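Translation initiation factor eIF2B subunit beta (Schizosaccharomyces pombe, PDB 5B04) forms part of the eIF2B complex, which catalyses exchange of GDP for GTP on the gamma subunit of the translation initiation factor eIF2. Local coordinates at residues L89-E94 / A177-G182; Q200-L205 / R225-K230; I333-S338 / N358-Y363. One frame throughout, in Å; residues are numbered along the deposited sequence.

Contact 1. Residues L89-E94 / A177-G182; sequences LRLIRE and AVIISG
Leu91 and Ile92 on helix 79-102 meet Ile179 and Gly182 on helix 176-190 in an apolar helix-helix contact, part of the helical N-terminal half of this family's fold. The axes of the two six-residue segments run roughly antiparallel, 144° apart, and come within 9.9 Å of each other. Leu91 uses both branches: CD2 lies 3.7 Å from Ile179 CD1, while CD1 comes 3.5 Å from Gly182 C, reaching backbone because the glycine has no side chain to intervene. With CG trans to its own nitrogen (chi1 -160°), Leu91 is directed across the gap and passes alongside Ile179, the two side chains running opposite ways. Ile92 lies nearly perpendicular to Ile179, its CG1 3.5 Å from Ile179 CD1. Cutting Leu91 back to an alanine would probably open a gap over Gly182 and leave the Ile179 methyl with less to pack against. No hydrogen bond passes between the two segments, which meet through van der Waals packing. Farther out, Ile92 also rests on Val57 and Leu60 of helix 57-74, and Ile179 on Ile49 of helix 34-51, so each of these residues bridges to a further helix. Gly182 is held in its own helix by a 2.9 Å hydrogen bond from Gly182 N to Val178 O.

Contact 2. Residues Q200-L205 / R225-K230; sequences QSMDHL and RFAAKK
Ser201 faces Ala227 and the edge of the Phe226 ring, where the 3-10 turn at 200-203 leans on the C-terminal part of helix 218-228. That helix links the adjacent parallel strands 210-214 and 234-238, a beta-alpha-beta crossover of the Rossmann-like half of the protein. Ser201 OG approaches the ring near its plane, 3.4 Å from Phe226 CD1; the hydroxyl's hydrogen-bond partner is Glu198 O, just upstream. Phe226 has CG trans to its nitrogen (chi1 -174°), which brings the ring edge round to the turn. Met202 CG lies near the same ring plane, 4.3 Å from Phe226 CE1, and one face of the ring has Lys229 NZ 3.5 Å above it, displaced to the rim. Beyond CG the Met202 chain bends (chi2 -61°) and brings its methyl against the helix backbone: CE is 3.6 Å from Phe226 O and 3.8 Å from Lys230 CD, the extended lysine set roughly perpendicular to the methionine. Ala227 CB, small and buried, also meets Leu205, whose CD1 lies 3.7 Å away. Arg231 NH1 takes up the backbone oxygens of Met202 and Leu205. With no hydrogen bond between the two segments themselves, the contact is mainly van der Waals packing, including the Ser201 hydroxyl at the ring edge, while polar groups are met by neighbours such as Glu198 and Arg231.

Contact 3. Residues I333-S338 / N358-Y363; sequences IIQLSS and NPYYDY
Leu336 and Pro359 face each other as an antiparallel non-hydrogen-bonded pair, their CA atoms 4.0 Å apart. Two backbone hydrogen bonds flank this pair and a side-chain bond lies beyond. Tyr360 N gives to Gln335 O at 3.1 Å, the donor tilted 24° from the carbonyl plane; Ser337 N gives to Asn358 O at 2.7 Å, nearly along the C=O axis though bent at the hydrogen (138°). Asn358 ND2 reaches Ser338 O at 3.1 Å, close to the amide plane, and the same nitrogen also bonds Asn243 OD1.

Apolar contacts continue the pairing. Ile334 CG2 sits 3.7 Å from Pro359 CB, the two side chains pointing the same way, and Leu336 CG is 4.2 Å from Pro359 CB.

Among the aromatics, Tyr360 chi1 of 59° brings its ring alongside Gln335, whose CB lies 3.4 Å from Tyr360 CZ, and its edge to Ser337 N; Tyr360 OH bonds Tyr293 OH of the epsilon subunit. Tyr361 stacks with His285.

The arrangement is an edge pairing: within this chain the short, weakly bonded strand 336-337 is outermost in a four-stranded antiparallel sheet, beside the interrupted strand 354-364, at an interface with the epsilon and delta subunits.

The three contacts follow one another along the chain and are widely separated in space. Centres of contacts 1 and 2 lie 36 Å apart, those of 1 and 3 are 35 Å apart, and those of 2 and 3 are 32 Å apart; nearest atoms stay about 21 to 22 Å from each other, so none touches another. Contacts 1 and 3 fall on opposite sides of the chain's centre. Their surroundings also differ: contact 1 lies among helices of its own chain, with no other subunit touching its segments; contact 2 has the delta subunit near Asp203 and His204; contact 3 meets both epsilon and delta and, of the three, has the most residues within reach of other subunits.

Contact 1. Residues L89-E94 / A177-G182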
loop_
_atom_site.group_PDB
_atom_site.type_symbol
_atom_site.label_atom_id
_atom_site.label_comp_id
_atom_site.label_asym_id
_atom_site.label_seq_id
_atom_site.Cartn_x
_atom_site.Cartn_y
_atom_site.Cartn_z
ATOM N N LEU C 89 5.385 -41.208 -14.329
ATOM C CA LEU C 89 4.464 -42.228 -13.838
ATOM C C LEU C 89 3.066 -42.048 -14.426
ATOM O O LEU C 89 2.413 -43.023 -14.795
ATOM C CB LEU C 89 4.398 -42.208 -12.309
ATOM C CG LEU C 89 5.596 -42.804 -11.570
ATOM C CD1 LEU C 89 5.394 -42.724 -10.066
ATOM C CD2 LEU C 89 5.835 -44.242 -12.005
ATOM N N ARG C 90 2.608 -40.803 -14.511
ATOM C CA ARG C 90 1.307 -40.516 -15.104
ATOM C C ARG C 90 1.380 -40.666 -16.619
ATOM O O ARG C 90 0.393 -41.016 -17.271
ATOM C CB ARG C 90 0.829 -39.112 -14.725
ATOM C CG ARG C 90 -0.506 -38.729 -15.348
ATOM C CD ARG C 90 -1.125 -37.515 -14.679
ATOM N NE ARG C 90 -2.339 -37.087 -15.369
ATOM C CZ ARG C 90 -3.380 -36.518 -14.770
ATOM N NH1 ARG C 90 -3.364 -36.312 -13.461
ATOM N NH2 ARG C 90 -4.442 -36.162 -15.481
ATOM N N LEU C 91 2.560 -40.400 -17.171
ATOM C CA LEU C 91 2.816 -40.605 -18.591
ATOM C C LEU C 91 2.576 -42.068 -18.942
ATOM O O LEU C 91 1.914 -42.377 -19.928
ATOM C CB LEU C 91 4.250 -40.194 -18.939
ATOM C CG LEU C 91 4.661 -39.875 -20.380
ATOM C CD1 LEU C 91 6.024 -39.208 -20.362
ATOM C CD2 LEU C 91 4.695 -41.108 -21.271
ATOM N N ILE C 92 3.117 -42.968 -18.156
ATOM C CA ILE C 92 2.861 -44.355 -18.415
ATOM C C ILE C 92 1.417 -44.774 -18.217
ATOM O O ILE C 92 0.839 -45.374 -19.099
ATOM C CB ILE C 92 3.726 -45.189 -17.485
ATOM C CG1 ILE C 92 5.187 -44.849 -17.709
ATOM C CG2 ILE C 92 3.502 -46.659 -17.723
ATOM C CD1 ILE C 92 6.070 -45.301 -16.582
ATOM N N ARG C 93 0.817 -44.414 -17.094
ATOM C CA ARG C 93 -0.485 -44.959 -16.783
ATOM C C ARG C 93 -1.480 -44.499 -17.793
ATOM O O ARG C 93 -2.241 -45.278 -18.327
ATOM C CB ARG C 93 -0.945 -44.497 -15.417
ATOM C CG ARG C 93 0.082 -44.659 -14.323
ATOM C CD ARG C 93 -0.581 -45.154 -13.057
ATOM N NE ARG C 93 0.133 -44.785 -11.844
ATOM C CZ ARG C 93 0.677 -43.598 -11.625
ATOM N NH1 ARG C 93 0.607 -42.658 -12.546
ATOM N NH2 ARG C 93 1.300 -43.348 -10.485
ATOM N N GLU C 94 -1.461 -43.213 -18.073
ATOM C CA GLU C 94 -2.432 -42.662 -18.980
ATOM C C GLU C 94 -2.216 -43.193 -20.372
ATOM O O GLU C 94 -3.161 -43.519 -21.061
ATOM C CB GLU C 94 -2.429 -41.136 -18.932
ATOM C CG GLU C 94 -2.431 -40.566 -17.517
ATOM C CD GLU C 94 -3.819 -40.265 -16.967
ATOM O OE1 GLU C 94 -4.563 -39.479 -17.591
ATOM O OE2 GLU C 94 -4.164 -40.801 -15.895
ATOM N N ALA C 177 8.929 -46.853 -26.682
ATOM C CA ALA C 177 8.985 -45.849 -27.734
ATOM C C ALA C 177 8.202 -44.608 -27.315
ATOM O O ALA C 177 8.703 -43.490 -27.425
ATOM C CB ALA C 177 8.458 -46.388 -29.054
ATOM N N VAL C 178 6.981 -44.804 -26.825
ATOM C CA VAL C 178 6.144 -43.676 -26.426
ATOM C C VAL C 178 6.583 -43.106 -25.073
ATOM O O VAL C 178 6.531 -41.894 -24.862
ATOM C CB VAL C 178 4.636 -44.065 -26.379
ATOM C CG1 VAL C 178 4.401 -45.290 -25.518
ATOM C CG2 VAL C 178 3.785 -42.897 -25.894
ATOM N N ILE C 179 7.037 -43.972 -24.169
ATOM C CA ILE C 179 7.501 -43.520 -22.859
ATOM C C ILE C 179 8.744 -42.645 -22.995
ATOM O O ILE C 179 8.822 -41.570 -22.402
ATOM C CB ILE C 179 7.810 -44.702 -21.916
ATOM C CG1 ILE C 179 6.558 -45.553 -21.694
ATOM C CG2 ILE C 179 8.344 -44.199 -20.584
ATOM C CD1 ILE C 179 5.354 -44.765 -21.235
ATOM N N ILE C 180 9.711 -43.106 -23.783
ATOM C CA ILE C 180 10.918 -42.330 -24.046
ATOM C C ILE C 180 10.566 -41.045 -24.791
ATOM O O ILE C 180 11.159 -39.992 -24.549
ATOM C CB ILE C 180 11.952 -43.144 -24.856
ATOM C CG1 ILE C 180 12.455 -44.332 -24.034
ATOM C CG2 ILE C 180 13.127 -42.270 -25.277
ATOM C CD1 ILE C 180 13.614 -45.073 -24.667
ATOM N N SER C 181 9.586 -41.137 -25.686
ATOM C CA SER C 181 9.101 -39.973 -26.420
ATOM C C SER C 181 8.625 -38.887 -25.463
ATOM O O SER C 181 9.139 -37.769 -25.479
ATOM C CB SER C 181 7.970 -40.366 -27.372
ATOM O OG SER C 181 7.360 -39.221 -27.941
ATOM N N GLY C 182 7.654 -39.228 -24.622
ATOM C CA GLY C 182 7.101 -38.291 -23.661
ATOM C C GLY C 182 8.127 -37.748 -22.685
ATOM O O GLY C 182 8.038 -36.597 -22.258
#

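Contact 2. Residues Q200-L205 / R225-K230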
loop_
_atom_site.group_PDB
_atom_site.type_symbol
_atom_site.label_atom_id
_atom_site.label_comp_id
_atom_site.label_asym_id
_atom_site.label_seq_id
_atom_site.Cartn_x
_atom_site.Cartn_y
_atom_site.Cartn_z
ATOM N N GLN C 200 4.975 -12.731 -20.859
ATOM C CA GLN C 200 3.848 -12.270 -20.058
ATOM C C GLN C 200 4.204 -11.001 -19.292
ATOM O O GLN C 200 3.382 -10.460 -18.552
ATOM C CB GLN C 200 3.401 -13.363 -19.086
ATOM C CG GLN C 200 3.178 -14.716 -19.739
ATOM C CD GLN C 200 2.871 -15.806 -18.732
ATOM O OE1 GLN C 200 1.921 -15.701 -17.957
ATOM N NE2 GLN C 200 3.680 -16.858 -18.736
ATOM N N SER C 201 5.434 -10.531 -19.477
ATOM C CA SER C 201 5.919 -9.349 -18.775
ATOM C C SER C 201 5.268 -8.071 -19.285
ATOM O O SER C 201 5.215 -7.067 -18.577
ATOM C CB SER C 201 7.438 -9.242 -18.903
ATOM O OG SER C 201 7.827 -9.118 -20.260
ATOM N N MET C 202 4.766 -8.115 -20.514
ATOM C CA MET C 202 4.139 -6.950 -21.126
ATOM C C MET C 202 2.763 -6.663 -20.528
ATOM O O MET C 202 2.120 -5.675 -20.883
ATOM C CB MET C 202 4.022 -7.144 -22.638
ATOM C CG MET C 202 5.358 -7.184 -23.363
ATOM S SD MET C 202 6.294 -5.654 -23.173
ATOM C CE MET C 202 7.650 -5.939 -24.309
ATOM N N ASP C 203 2.316 -7.525 -19.620
ATOM C CA ASP C 203 1.019 -7.350 -18.976
ATOM C C ASP C 203 1.157 -6.904 -17.523
ATOM O O ASP C 203 0.165 -6.579 -16.872
ATOM C CB ASP C 203 0.211 -8.649 -19.039
ATOM C CG ASP C 203 -0.152 -9.042 -20.457
ATOM O OD1 ASP C 203 -0.215 -8.147 -21.325
ATOM O OD2 ASP C 203 -0.376 -10.246 -20.703
ATOM N N HIS C 204 2.387 -6.887 -17.016
ATOM C CA HIS C 204 2.615 -6.579 -15.608
ATOM C C HIS C 204 3.783 -5.618 -15.399
ATOM O O HIS C 204 3.880 -4.969 -14.356
ATOM C CB HIS C 204 2.846 -7.871 -14.823
ATOM C CG HIS C 204 1.739 -8.867 -14.973
ATOM N ND1 HIS C 204 0.483 -8.668 -14.442
ATOM C CD2 HIS C 204 1.695 -10.064 -15.605
ATOM C CE1 HIS C 204 -0.285 -9.702 -14.737
ATOM N NE2 HIS C 204 0.426 -10.563 -15.440
ATOM N N LEU C 205 4.667 -5.531 -16.386
ATOM C CA LEU C 205 5.754 -4.559 -16.347
ATOM C C LEU C 205 5.471 -3.398 -17.289
ATOM O O LEU C 205 5.334 -3.586 -18.497
ATOM C CB LEU C 205 7.088 -5.213 -16.712
ATOM C CG LEU C 205 7.700 -6.148 -15.670
ATOM C CD1 LEU C 205 9.092 -6.581 -16.100
ATOM C CD2 LEU C 205 7.740 -5.473 -14.312
ATOM N N ARG C 225 14.032 -8.548 -18.571
ATOM C CA ARG C 225 14.740 -8.131 -19.778
ATOM C C ARG C 225 13.859 -8.177 -21.023
ATOM O O ARG C 225 14.107 -7.456 -21.988
ATOM C CB ARG C 225 15.985 -8.996 -19.985
ATOM C CG ARG C 225 17.005 -8.875 -18.862
ATOM C CD ARG C 225 18.135 -9.878 -19.015
ATOM N NE ARG C 225 19.007 -9.560 -20.140
ATOM C CZ ARG C 225 20.098 -10.250 -20.456
ATOM N NH1 ARG C 225 20.450 -11.304 -19.729
ATOM N NH2 ARG C 225 20.835 -9.891 -21.497
ATOM N N PHE C 226 12.831 -9.020 -21.003
ATOM C CA PHE C 226 11.925 -9.119 -22.142
ATOM C C PHE C 226 11.054 -7.873 -22.244
ATOM O O PHE C 226 10.737 -7.416 -23.341
ATOM C CB PHE C 226 11.048 -10.369 -22.040
ATOM C CG PHE C 226 10.182 -10.601 -23.249
ATOM C CD1 PHE C 226 8.926 -10.023 -23.342
ATOM C CD2 PHE C 226 10.629 -11.391 -24.295
ATOM C CE1 PHE C 226 8.132 -10.230 -24.452
ATOM C CE2 PHE C 226 9.836 -11.603 -25.408
ATOM C CZ PHE C 226 8.587 -11.022 -25.487
ATOM N N ALA C 227 10.663 -7.333 -21.096
ATOM C CA ALA C 227 9.885 -6.101 -21.063
ATOM C C ALA C 227 10.801 -4.896 -21.235
ATOM O O ALA C 227 10.354 -3.808 -21.596
ATOM C CB ALA C 227 9.104 -5.997 -19.761
ATOM N N ALA C 228 12.089 -5.107 -20.985
ATOM C CA ALA C 228 13.071 -4.027 -20.980
ATOM C C ALA C 228 13.432 -3.538 -22.379
ATOM O O ALA C 228 13.885 -2.405 -22.544
ATOM C CB ALA C 228 14.324 -4.472 -20.253
ATOM N N LYS C 229 13.243 -4.392 -23.380
ATOM C CA LYS C 229 13.588 -4.038 -24.753
ATOM C C LYS C 229 12.736 -2.883 -25.264
ATOM O O LYS C 229 13.229 -2.004 -25.971
ATOM C CB LYS C 229 13.422 -5.242 -25.680
ATOM C CG LYS C 229 14.426 -6.363 -25.460
ATOM C CD LYS C 229 13.942 -7.666 -26.087
ATOM C CE LYS C 229 12.422 -7.697 -26.217
ATOM N NZ LYS C 229 11.910 -9.024 -26.649
ATOM N N LYS C 230 11.458 -2.890 -24.902
ATOM C CA LYS C 230 10.525 -1.884 -25.393
ATOM C C LYS C 230 10.156 -0.866 -24.318
ATOM O O LYS C 230 9.781 0.264 -24.628
ATOM C CB LYS C 230 9.260 -2.556 -25.932
ATOM C CG LYS C 230 9.491 -3.398 -27.180
ATOM C CD LYS C 230 8.217 -4.105 -27.620
ATOM C CE LYS C 230 8.446 -4.914 -28.888
ATOM N NZ LYS C 230 7.226 -5.662 -29.301
#

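Contact 3. Residues I333-S338 / N358-Y363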
loop_
_atom_site.group_PDB
_atom_site.type_symbol
_atom_site.label_atom_id
_atom_site.label_comp_id
_atom_site.label_asym_id
_atom_site.label_seq_id
_atom_site.Cartn_x
_atom_site.Cartn_y
_atom_site.Cartn_z
ATOM N N ILE C 333 12.078 -28.730 6.097
ATOM C CA ILE C 333 12.121 -28.120 4.775
ATOM C C ILE C 333 13.288 -27.145 4.638
ATOM O O ILE C 333 14.004 -27.156 3.636
ATOM C CB ILE C 333 10.798 -27.398 4.466
ATOM C CG1 ILE C 333 9.706 -28.426 4.167
ATOM C CG2 ILE C 333 10.960 -26.447 3.295
ATOM C CD1 ILE C 333 8.312 -27.865 4.216
ATOM N N ILE C 334 13.481 -26.306 5.650
ATOM C CA ILE C 334 14.592 -25.362 5.648
ATOM C C ILE C 334 15.918 -26.096 5.834
ATOM O O ILE C 334 16.103 -26.833 6.802
ATOM C CB ILE C 334 14.441 -24.288 6.750
ATOM C CG1 ILE C 334 13.445 -23.207 6.324
ATOM C CG2 ILE C 334 15.782 -23.638 7.055
ATOM C CD1 ILE C 334 11.991 -23.596 6.467
ATOM N N GLN C 335 16.832 -25.899 4.890
ATOM C CA GLN C 335 18.164 -26.478 4.987
ATOM C C GLN C 335 19.150 -25.445 5.512
ATOM O O GLN C 335 18.975 -24.245 5.299
ATOM C CB GLN C 335 18.625 -27.010 3.629
ATOM C CG GLN C 335 17.769 -28.135 3.080
ATOM C CD GLN C 335 17.681 -29.312 4.030
ATOM O OE1 GLN C 335 16.591 -29.790 4.343
ATOM N NE2 GLN C 335 18.832 -29.785 4.492
ATOM N N LEU C 336 20.183 -25.912 6.202
ATOM C CA LEU C 336 21.211 -25.022 6.727
ATOM C C LEU C 336 22.565 -25.334 6.105
ATOM O O LEU C 336 23.035 -26.469 6.156
ATOM C CB LEU C 336 21.299 -25.125 8.252
ATOM C CG LEU C 336 20.298 -24.330 9.097
ATOM C CD1 LEU C 336 18.886 -24.883 8.973
ATOM C CD2 LEU C 336 20.736 -24.297 10.555
ATOM N N SER C 337 23.185 -24.321 5.510
ATOM C CA SER C 337 24.524 -24.470 4.959
ATOM C C SER C 337 25.562 -24.220 6.047
ATOM O O SER C 337 25.244 -24.242 7.236
ATOM C CB SER C 337 24.742 -23.514 3.786
ATOM O OG SER C 337 26.044 -23.662 3.244
ATOM N N SER C 338 26.798 -23.972 5.633
ATOM C CA SER C 338 27.890 -23.761 6.575
ATOM C C SER C 338 27.827 -22.386 7.231
ATOM O O SER C 338 27.391 -21.417 6.610
ATOM C CB SER C 338 29.235 -23.938 5.867
ATOM O OG SER C 338 30.315 -23.776 6.772
ATOM N N ASN C 358 23.252 -20.587 9.356
ATOM C CA ASN C 358 23.075 -20.095 7.995
ATOM C C ASN C 358 22.095 -20.944 7.193
ATOM O O ASN C 358 22.499 -21.864 6.481
ATOM C CB ASN C 358 24.421 -20.041 7.269
ATOM C CG ASN C 358 24.286 -19.609 5.819
ATOM O OD1 ASN C 358 23.413 -18.811 5.474
ATOM N ND2 ASN C 358 25.146 -20.145 4.960
ATOM N N PRO C 359 20.795 -20.646 7.313
ATOM C CA PRO C 359 19.806 -21.298 6.450
ATOM C C PRO C 359 19.805 -20.662 5.066
ATOM O O PRO C 359 19.925 -19.440 4.968
ATOM C CB PRO C 359 18.486 -21.047 7.180
ATOM C CG PRO C 359 18.711 -19.769 7.912
ATOM C CD PRO C 359 20.166 -19.754 8.305
ATOM N N TYR C 360 19.689 -21.463 4.011
ATOM C CA TYR C 360 19.658 -20.897 2.667
ATOM C C TYR C 360 18.291 -21.065 2.012
ATOM O O TYR C 360 18.127 -20.793 0.823
ATOM C CB TYR C 360 20.761 -21.505 1.787
ATOM C CG TYR C 360 20.729 -23.007 1.600
ATOM C CD1 TYR C 360 19.997 -23.584 0.570
ATOM C CD2 TYR C 360 21.467 -23.846 2.428
ATOM C CE1 TYR C 360 19.981 -24.954 0.384
ATOM C CE2 TYR C 360 21.456 -25.218 2.250
ATOM C CZ TYR C 360 20.712 -25.766 1.226
ATOM O OH TYR C 360 20.696 -27.130 1.045
ATOM N N TYR C 361 17.312 -21.494 2.801
ATOM C CA TYR C 361 15.926 -21.544 2.350
ATOM C C TYR C 361 15.019 -20.744 3.280
ATOM O O TYR C 361 15.175 -20.781 4.501
ATOM C CB TYR C 361 15.428 -22.989 2.262
ATOM C CG TYR C 361 15.978 -23.776 1.094
ATOM C CD1 TYR C 361 16.394 -23.139 -0.067
ATOM C CD2 TYR C 361 16.073 -25.160 1.151
ATOM C CE1 TYR C 361 16.897 -23.857 -1.136
ATOM C CE2 TYR C 361 16.571 -25.886 0.088
ATOM C CZ TYR C 361 16.981 -25.230 -1.053
ATOM O OH TYR C 361 17.481 -25.952 -2.112
ATOM N N ASP C 362 14.075 -20.017 2.692
ATOM C CA ASP C 362 13.059 -19.306 3.456
ATOM C C ASP C 362 11.690 -19.850 3.069
ATOM O O ASP C 362 11.542 -20.466 2.014
ATOM C CB ASP C 362 13.135 -17.799 3.201
ATOM C CG ASP C 362 12.804 -16.979 4.433
ATOM O OD1 ASP C 362 12.096 -17.494 5.323
ATOM O OD2 ASP C 362 13.255 -15.815 4.511
ATOM N N TYR C 363 10.689 -19.637 3.916
ATOM C CA TYR C 363 9.344 -20.100 3.598
ATOM C C TYR C 363 8.338 -18.959 3.541
ATOM O O TYR C 363 8.257 -18.139 4.455
ATOM C CB TYR C 363 8.874 -21.147 4.608
ATOM C CG TYR C 363 7.440 -21.575 4.388
ATOM C CD1 TYR C 363 7.111 -22.481 3.390
ATOM C CD2 TYR C 363 6.412 -21.064 5.171
ATOM C CE1 TYR C 363 5.801 -22.871 3.180
ATOM C CE2 TYR C 363 5.100 -21.448 4.969
ATOM C CZ TYR C 363 4.800 -22.351 3.973
ATOM O OH TYR C 363 3.495 -22.735 3.769
#